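Local coordinates for metallo-beta-lactamase domain-containing protein (Thermotoga maritima, PDB 3H3E) that is of unknown function but binds zinc and, as a metallo-beta-lactamase superfamily member, probably acts as a metal-dependent hydrolase, at residues Gly26-His31 with Leu51-Lys56; Asn137-Val142 with Leu189-Glu194; Glu198-Val203 with Leu227-Val232. The protein carries 2 engineered substitutions. One frame throughout, in Å; residues are numbered along the deposited sequence.

Interaction 1 (Gly26-His31 with Leu51-Lys56); sequences GFESEH and LKNARK
The side-chain amide of Asn53 pairs with both backbone polar groups of Glu28. Its OD1 accepts from Glu28 N at 2.9 Å, with the donor in the carbonyl plane on a lone pair. Its ND2 donates to Glu28 O at 3.1 Å, and this bond is nearly straight at 171°. Glu28 O lies close to the plane of the amide. The two bonds fix the rotation of the amide. A further bond from ND2 goes to Leu18 O. Asn53 is buried, and these bonds account for its polar atoms. Its CG stands beside its own backbone N (chi1 -70°), which turns the amide from the helix to the loop.

Phe27 packs against the same residue. OD1 and CB of Asn53 sit at the ring edge, near its plane, with Phe27 CD1 3.6 Å from Asn53 OD1. Ring and amide planes are 64° apart. Farther round the ring, Phe27 CE1 meets Lys56 CG at 3.6 Å. The two side chains cross at about a right angle. The ring also touches Leu57.

On the outer side the contact is looser. Glu28 runs extended beyond CG, and its OE1 comes to 3.3 Å from CE of Lys52. Glu28 OE1 is 4.5 Å from Lys52 NZ, beyond a salt bridge. The ammonium group of Lys52 forms a salt bridge with Asp48 instead.

The Asn53 amide thus makes a two-bond bridge to the backbone of Glu28. It joins helix 49-56 to the loop before strand 34-37 in a metallo-beta-lactamase fold.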
# COMPACT_ATOMS: atom_id res chain seq x y z
N GLY A 26 7.11 16.08 15.54
CA GLY A 26 5.74 16.55 15.70
C GLY A 26 4.74 15.46 15.37
O GLY A 26 3.65 15.41 15.94
N PHE A 27 5.13 14.58 14.45
CA PHE A 27 4.25 13.53 13.97
C PHE A 27 4.54 12.21 14.65
O PHE A 27 5.68 11.88 14.94
CB PHE A 27 4.37 13.39 12.44
CG PHE A 27 3.88 14.60 11.70
CD1 PHE A 27 2.55 14.71 11.33
CD2 PHE A 27 4.74 15.63 11.38
CE1 PHE A 27 2.09 15.82 10.65
CE2 PHE A 27 4.29 16.75 10.71
CZ PHE A 27 2.97 16.84 10.34
N GLU A 28 3.48 11.45 14.92
CA GLU A 28 3.62 10.17 15.59
C GLU A 28 3.87 9.08 14.57
O GLU A 28 3.57 9.24 13.39
CB GLU A 28 2.39 9.86 16.42
CG GLU A 28 2.16 10.85 17.54
CD GLU A 28 1.05 10.41 18.47
OE1 GLU A 28 0.48 9.31 18.25
OE2 GLU A 28 0.74 11.16 19.43
N SER A 29 4.44 7.98 15.03
CA SER A 29 4.77 6.88 14.14
C SER A 29 4.44 5.55 14.79
O SER A 29 4.56 5.38 16.00
CB SER A 29 6.25 6.92 13.76
OG SER A 29 7.07 6.60 14.87
N GLU A 30 4.01 4.60 13.97
CA GLU A 30 3.89 3.24 14.42
C GLU A 30 4.23 2.31 13.28
O GLU A 30 4.45 2.75 12.15
CB GLU A 30 2.48 2.96 14.95
CG GLU A 30 1.38 3.09 13.94
CD GLU A 30 0.00 2.97 14.56
OE1 GLU A 30 -0.07 2.94 15.81
OE2 GLU A 30 -1.01 2.93 13.83
N HIS A 31 4.31 1.02 13.58
CA HIS A 31 4.39 0.02 12.54
C HIS A 31 3.03 -0.09 11.85
O HIS A 31 2.13 -0.78 12.34
CB HIS A 31 4.77 -1.32 13.13
CG HIS A 31 4.97 -2.40 12.12
ND1 HIS A 31 5.86 -2.28 11.07
CD2 HIS A 31 4.42 -3.62 12.01
CE1 HIS A 31 5.84 -3.38 10.35
NE2 HIS A 31 4.97 -4.21 10.90
N LEU A 51 -5.02 9.43 12.37
CA LEU A 51 -5.97 10.50 12.70
C LEU A 51 -5.30 11.64 13.43
O LEU A 51 -5.63 12.81 13.22
CB LEU A 51 -7.06 9.98 13.61
CG LEU A 51 -8.25 9.30 12.97
CD1 LEU A 51 -9.15 8.68 14.05
CD2 LEU A 51 -9.01 10.30 12.13
N LYS A 52 -4.40 11.29 14.33
CA LYS A 52 -3.73 12.27 15.15
C LYS A 52 -2.81 13.11 14.28
O LYS A 52 -2.75 14.33 14.42
CB LYS A 52 -2.98 11.59 16.28
CG LYS A 52 -3.89 10.87 17.25
CD LYS A 52 -3.26 10.77 18.63
CE LYS A 52 -2.74 9.37 18.95
NZ LYS A 52 -3.60 8.69 19.97
N ASN A 53 -2.12 12.45 13.35
CA ASN A 53 -1.31 13.16 12.37
C ASN A 53 -2.16 14.04 11.46
O ASN A 53 -1.79 15.17 11.17
CB ASN A 53 -0.45 12.19 11.55
CG ASN A 53 0.67 11.58 12.37
OD1 ASN A 53 1.11 12.16 13.37
ND2 ASN A 53 1.13 10.40 11.96
N ALA A 54 -3.30 13.52 11.04
CA ALA A 54 -4.24 14.29 10.23
C ALA A 54 -4.72 15.54 10.97
O ALA A 54 -4.76 16.63 10.40
CB ALA A 54 -5.40 13.43 9.79
N ARG A 55 -5.09 15.39 12.24
CA ARG A 55 -5.48 16.55 13.05
C ARG A 55 -4.33 17.53 13.18
O ARG A 55 -4.54 18.74 13.14
CB ARG A 55 -5.98 16.13 14.43
CG ARG A 55 -7.41 15.59 14.41
CD ARG A 55 -8.03 15.56 15.81
NE ARG A 55 -7.55 14.42 16.60
CZ ARG A 55 -8.09 13.20 16.55
NH1 ARG A 55 -9.13 12.95 15.77
NH2 ARG A 55 -7.57 12.23 17.29
N LYS A 56 -3.12 17.02 13.33
CA LYS A 56 -1.93 17.87 13.38
C LYS A 56 -1.85 18.73 12.12
O LYS A 56 -1.39 19.87 12.17
CB LYS A 56 -0.67 17.02 13.58
CG LYS A 56 0.66 17.76 13.37
CD LYS A 56 1.00 18.65 14.55
CE LYS A 56 1.93 19.79 14.17
NZ LYS A 56 1.79 20.94 15.12

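Interaction 2 (Asn137-Val142 with Leu189-Glu194)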
# COMPACT_ATOMS: atom_id res chain seq x y z
N ASN A 137 0.01 -10.57 -10.70
CA ASN A 137 0.45 -11.84 -11.22
C ASN A 137 1.83 -12.15 -10.65
O ASN A 137 2.76 -11.37 -10.81
CB ASN A 137 0.51 -11.75 -12.75
CG ASN A 137 1.01 -13.03 -13.41
OD1 ASN A 137 1.55 -13.92 -12.76
ND2 ASN A 137 0.84 -13.10 -14.72
N LEU A 138 1.96 -13.29 -10.00
CA LEU A 138 3.21 -13.65 -9.33
C LEU A 138 4.36 -14.06 -10.27
O LEU A 138 5.50 -14.17 -9.83
CB LEU A 138 2.96 -14.76 -8.32
CG LEU A 138 2.26 -14.30 -7.06
CD1 LEU A 138 1.61 -15.47 -6.38
CD2 LEU A 138 3.22 -13.59 -6.12
N ARG A 139 4.05 -14.28 -11.54
CA ARG A 139 5.04 -14.74 -12.52
C ARG A 139 6.05 -15.76 -11.99
O ARG A 139 7.26 -15.62 -12.22
CB ARG A 139 5.77 -13.55 -13.14
CG ARG A 139 4.86 -12.70 -13.99
CD ARG A 139 5.42 -11.32 -14.23
NE ARG A 139 4.44 -10.49 -14.90
CZ ARG A 139 3.67 -9.60 -14.29
NH1 ARG A 139 3.79 -9.41 -12.98
NH2 ARG A 139 2.80 -8.90 -14.99
N GLY A 140 5.56 -16.78 -11.29
CA GLY A 140 6.42 -17.83 -10.78
C GLY A 140 7.01 -17.57 -9.40
O GLY A 140 7.57 -18.48 -8.80
N LYS A 141 6.91 -16.33 -8.91
CA LYS A 141 7.36 -15.99 -7.56
C LYS A 141 6.25 -16.25 -6.55
O LYS A 141 5.08 -16.34 -6.91
CB LYS A 141 7.81 -14.53 -7.47
CG LYS A 141 9.11 -14.24 -8.24
CD LYS A 141 9.44 -12.76 -8.25
CE LYS A 141 9.54 -12.19 -6.83
NZ LYS A 141 9.39 -10.70 -6.77
N VAL A 142 6.62 -16.38 -5.28
CA VAL A 142 5.65 -16.57 -4.21
C VAL A 142 6.06 -15.68 -3.04
O VAL A 142 7.25 -15.45 -2.82
CB VAL A 142 5.59 -18.02 -3.74
CG1 VAL A 142 5.32 -18.94 -4.92
CG2 VAL A 142 6.88 -18.42 -3.04
N LEU A 189 4.16 -3.67 -10.71
CA LEU A 189 4.43 -2.64 -11.72
C LEU A 189 4.23 -3.16 -13.13
O LEU A 189 3.70 -2.47 -13.98
CB LEU A 189 5.84 -2.09 -11.56
CG LEU A 189 6.10 -1.26 -10.30
CD1 LEU A 189 7.50 -0.70 -10.33
CD2 LEU A 189 5.10 -0.15 -10.20
N LEU A 190 4.65 -4.40 -13.36
CA LEU A 190 4.45 -5.06 -14.63
C LEU A 190 2.97 -5.24 -14.92
O LEU A 190 2.52 -5.06 -16.04
CB LEU A 190 5.15 -6.42 -14.64
CG LEU A 190 6.67 -6.43 -14.45
CD1 LEU A 190 7.17 -7.81 -14.02
CD2 LEU A 190 7.35 -5.99 -15.72
N ASP A 191 2.19 -5.59 -13.90
CA ASP A 191 0.75 -5.69 -14.10
C ASP A 191 0.20 -4.34 -14.55
O ASP A 191 -0.63 -4.27 -15.46
CB ASP A 191 0.04 -6.19 -12.85
CG ASP A 191 -0.09 -7.71 -12.80
OD1 ASP A 191 0.73 -8.40 -13.45
OD2 ASP A 191 -1.01 -8.22 -12.13
N ILE A 192 0.68 -3.27 -13.93
CA ILE A 192 0.28 -1.92 -14.29
C ILE A 192 0.71 -1.57 -15.71
O ILE A 192 -0.08 -1.12 -16.52
CB ILE A 192 0.87 -0.93 -13.28
CG1 ILE A 192 0.23 -1.17 -11.91
CG2 ILE A 192 0.65 0.47 -13.73
CD1 ILE A 192 0.83 -0.37 -10.83
N ALA A 193 1.98 -1.82 -16.00
CA ALA A 193 2.55 -1.69 -17.34
C ALA A 193 1.77 -2.37 -18.48
O ALA A 193 1.77 -1.89 -19.63
CB ALA A 193 3.96 -2.22 -17.31
N GLU A 194 1.13 -3.50 -18.19
CA GLU A 194 0.37 -4.24 -19.20
C GLU A 194 -1.04 -3.67 -19.39
O GLU A 194 -1.72 -4.03 -20.34
CB GLU A 194 0.24 -5.72 -18.84
CG GLU A 194 1.53 -6.41 -18.43
CD GLU A 194 1.33 -7.89 -18.09
OE1 GLU A 194 0.19 -8.26 -17.70
OE2 GLU A 194 2.29 -8.67 -18.20
O HOH W 1 -0.36 -10.54 -15.80
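Arg139 NH2 is gripped by two carboxylates, of Asp191 and Glu194. Asp191 OD1 forms a salt bridge with Arg139 NH2 at 2.6 Å, through a bent hydrogen bond (132°). Glu194 OE2 makes a weaker salt bridge to Arg139 NH2 at 3.3 Å. Both oxygens are near the edge of the guanidinium group, but Asp191 OD1 is tilted from its plane. The carboxylates stand steeply to it, with planes 74° apart for Asp191. The arginine runs extended from CG to NE and reaches the helix with its tip. Its NH1 is bonded to Asn187, one turn earlier on the same helix.

The two faces of the guanidinium are flanked by carbon. CB of Leu190 lies over one face, 3.4 Å from Arg139 NH2, and CB of Asn137 over the opposite face. Both are offset toward the rim.

This network joins a turn in the loop between strands 130-133 and 147-150 to helix 185-193 of the metallo-beta-lactamase fold. The turn from Leu138 to Lys141 is of type I'. An Asx turn overlaps its start, in which OD1 of Asn137 accepts from Arg139 N at 2.8 Å. CG anti to the backbone N (chi1 178°) brings OD1 to Arg139 N, which meets it from above the carbonyl plane, not on a lone pair.

Asp191 uses its second oxygen on the loop backbone. Its OD2 accepts from Asn137 N at 2.9 Å, met from above the carboxylate plane. Arg122 makes a long, weak ion pair with the same oxygen. A water accepts from Asn137 ND2 at 3.0 Å, donates to Glu194 OE1 at 3.0 Å, and donates weakly to Asp191 OD1.

Interaction 3 (Glu198-Val203 with Leu227-Val232)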
# COMPACT_ATOMS: atom_id res chain seq x y z
N GLU A 198 0.24 4.42 -20.20
CA GLU A 198 0.91 5.58 -19.62
C GLU A 198 2.20 5.17 -18.92
O GLU A 198 2.35 4.04 -18.48
CB GLU A 198 0.01 6.30 -18.60
CG GLU A 198 -0.88 7.40 -19.14
CD GLU A 198 -2.28 6.90 -19.49
OE1 GLU A 198 -2.65 5.78 -19.06
OE2 GLU A 198 -3.01 7.64 -20.20
N ARG A 199 3.13 6.11 -18.80
CA ARG A 199 4.39 5.82 -18.14
C ARG A 199 4.21 5.89 -16.63
O ARG A 199 3.36 6.62 -16.12
CB ARG A 199 5.46 6.82 -18.60
CG ARG A 199 6.78 6.65 -17.87
CD ARG A 199 7.78 7.72 -18.25
NE ARG A 199 8.61 7.29 -19.37
CZ ARG A 199 9.91 7.03 -19.28
NH1 ARG A 199 10.55 7.17 -18.13
NH2 ARG A 199 10.58 6.64 -20.36
N ILE A 200 5.01 5.12 -15.90
CA ILE A 200 4.97 5.17 -14.45
C ILE A 200 5.93 6.27 -13.95
O ILE A 200 7.14 6.19 -14.14
CB ILE A 200 5.32 3.80 -13.83
CG1 ILE A 200 4.28 2.76 -14.24
CG2 ILE A 200 5.37 3.88 -12.32
CD1 ILE A 200 4.64 1.35 -13.85
N LYS A 201 5.36 7.29 -13.32
CA LYS A 201 6.13 8.45 -12.88
C LYS A 201 6.73 8.22 -11.49
O LYS A 201 7.94 8.33 -11.32
CB LYS A 201 5.25 9.71 -12.87
CG LYS A 201 5.87 10.93 -12.20
CD LYS A 201 4.90 12.12 -12.21
CE LYS A 201 5.53 13.42 -11.71
NZ LYS A 201 5.73 13.44 -10.24
N MSE A 202 5.87 7.90 -10.52
CA MSE A 202 6.26 7.81 -9.11
C MSE A 202 5.63 6.58 -8.43
O MSE A 202 4.48 6.24 -8.68
CB MSE A 202 5.83 9.08 -8.38
CG MSE A 202 6.18 9.12 -6.90
SE MSE A 202 5.67 10.64 -6.06
CE MSE A 202 6.69 11.87 -6.85
N VAL A 203 6.40 5.93 -7.57
CA VAL A 203 5.87 4.82 -6.78
C VAL A 203 6.09 5.05 -5.30
O VAL A 203 7.22 5.24 -4.88
CB VAL A 203 6.54 3.50 -7.16
CG1 VAL A 203 5.88 2.35 -6.44
CG2 VAL A 203 6.50 3.30 -8.65
N LEU A 227 11.35 0.02 -16.46
CA LEU A 227 10.02 0.58 -16.72
C LEU A 227 10.04 2.10 -16.74
O LEU A 227 9.01 2.73 -16.94
CB LEU A 227 8.99 0.07 -15.72
CG LEU A 227 8.66 -1.44 -15.70
CD1 LEU A 227 7.73 -1.77 -14.54
CD2 LEU A 227 8.03 -1.94 -16.99
N GLY A 228 11.22 2.68 -16.54
CA GLY A 228 11.38 4.12 -16.58
C GLY A 228 10.73 4.88 -15.43
O GLY A 228 10.31 6.03 -15.60
N VAL A 229 10.63 4.25 -14.26
CA VAL A 229 10.09 4.95 -13.10
C VAL A 229 11.05 6.07 -12.70
O VAL A 229 12.26 5.87 -12.64
CB VAL A 229 9.86 3.99 -11.92
CG1 VAL A 229 9.28 4.74 -10.75
CG2 VAL A 229 8.93 2.88 -12.33
N GLU A 230 10.50 7.25 -12.42
CA GLU A 230 11.31 8.43 -12.18
C GLU A 230 11.62 8.66 -10.70
O GLU A 230 12.77 8.94 -10.36
CB GLU A 230 10.66 9.67 -12.82
CG GLU A 230 11.50 10.93 -12.72
CD GLU A 230 12.93 10.73 -13.21
OE1 GLU A 230 13.11 10.14 -14.30
OE2 GLU A 230 13.87 11.16 -12.51
N THR A 231 10.62 8.52 -9.84
CA THR A 231 10.77 8.79 -8.41
C THR A 231 10.21 7.65 -7.59
O THR A 231 9.14 7.14 -7.90
CB THR A 231 10.00 10.04 -7.98
OG1 THR A 231 10.28 11.12 -8.87
CG2 THR A 231 10.35 10.45 -6.55
N VAL A 232 10.93 7.26 -6.53
CA VAL A 232 10.46 6.23 -5.62
C VAL A 232 10.51 6.69 -4.16
O VAL A 232 11.49 7.28 -3.71
CB VAL A 232 11.23 4.89 -5.79
CG1 VAL A 232 10.67 3.82 -4.86
CG2 VAL A 232 11.12 4.41 -7.22
O HOH W 2 6.30 2.71 -17.32
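Val229 packs against Ile200 and Val203 of strand 200-204, one methyl on each. Its CG2 meets CG2 of Ile200 at 3.7 Å, and its CG1 meets CG2 of Val203 at 3.8 Å. With CG1 anti to the backbone N (chi1 -179°), the torsion directs CG1 to Val203 and CG2 to Ile200. Phe224 of helix 214-226 touches both valines. Leu189 of helix 185-193 touches Ile200 and Val203. This is the tight part of the contact.

The other face of the sheet is also buried. Met202, a selenomethionine, and Thr231 lie side by side and point the same way. The methionine bends at its last torsion, and Met202 CE comes within 3.9 Å of Thr231 CG2. Met255 also touches Thr231.

Backbone bonds tie the strands together. Lys201 O accepts twice, from Glu230 N at 3.0 Å and from Thr231 N at 3.1 Å. Val203 N then bonds to Thr231 O.

Toward the start of both segments the contact opens to solvent. A water accepts from Ile200 N and donates to Leu227 O at 2.7 Å, where the water bridges the two segments. Arg199 is exposed, and a bend at chi3 brings its NH1 to 2.8 Å from Gly228 O. Gly228, with positive phi, ends helix 214-226 in a Schellman motif.

Farther along, Glu230 is exposed too, and the end of its side chain leads away from segment 198-203.

Strand 200-204, helix 214-226 and strand 231-235 make a beta-alpha-beta crossover with adjacent parallel strands, within a mixed sheet of the metallo-beta-lactamase fold.

Interactions 1 and 2 are surface contacts on opposite sides of the chain's centre, about 33 Å apart between centres. Each fastens a loop to a helix, but the chemistry differs. Interaction 1 relies on a buried neutral amide bonded to backbone, whereas interaction 2 relies on charged groups at the surface, a backbone bond and a water. Interaction 3 is partly buried and joins two parallel strands by backbone bonds and branched apolar side chains. Interactions 2 and 3 touch: Leu189 CB lies 3.5 Å from Leu227 CD1. On helix 185-193, Leu190 and Asp191 meet loop 137-142, while Leu189 and Ile192 pack on Ile200 of strand 200-204. Interaction 1 touches neither. All lie away from the zinc site.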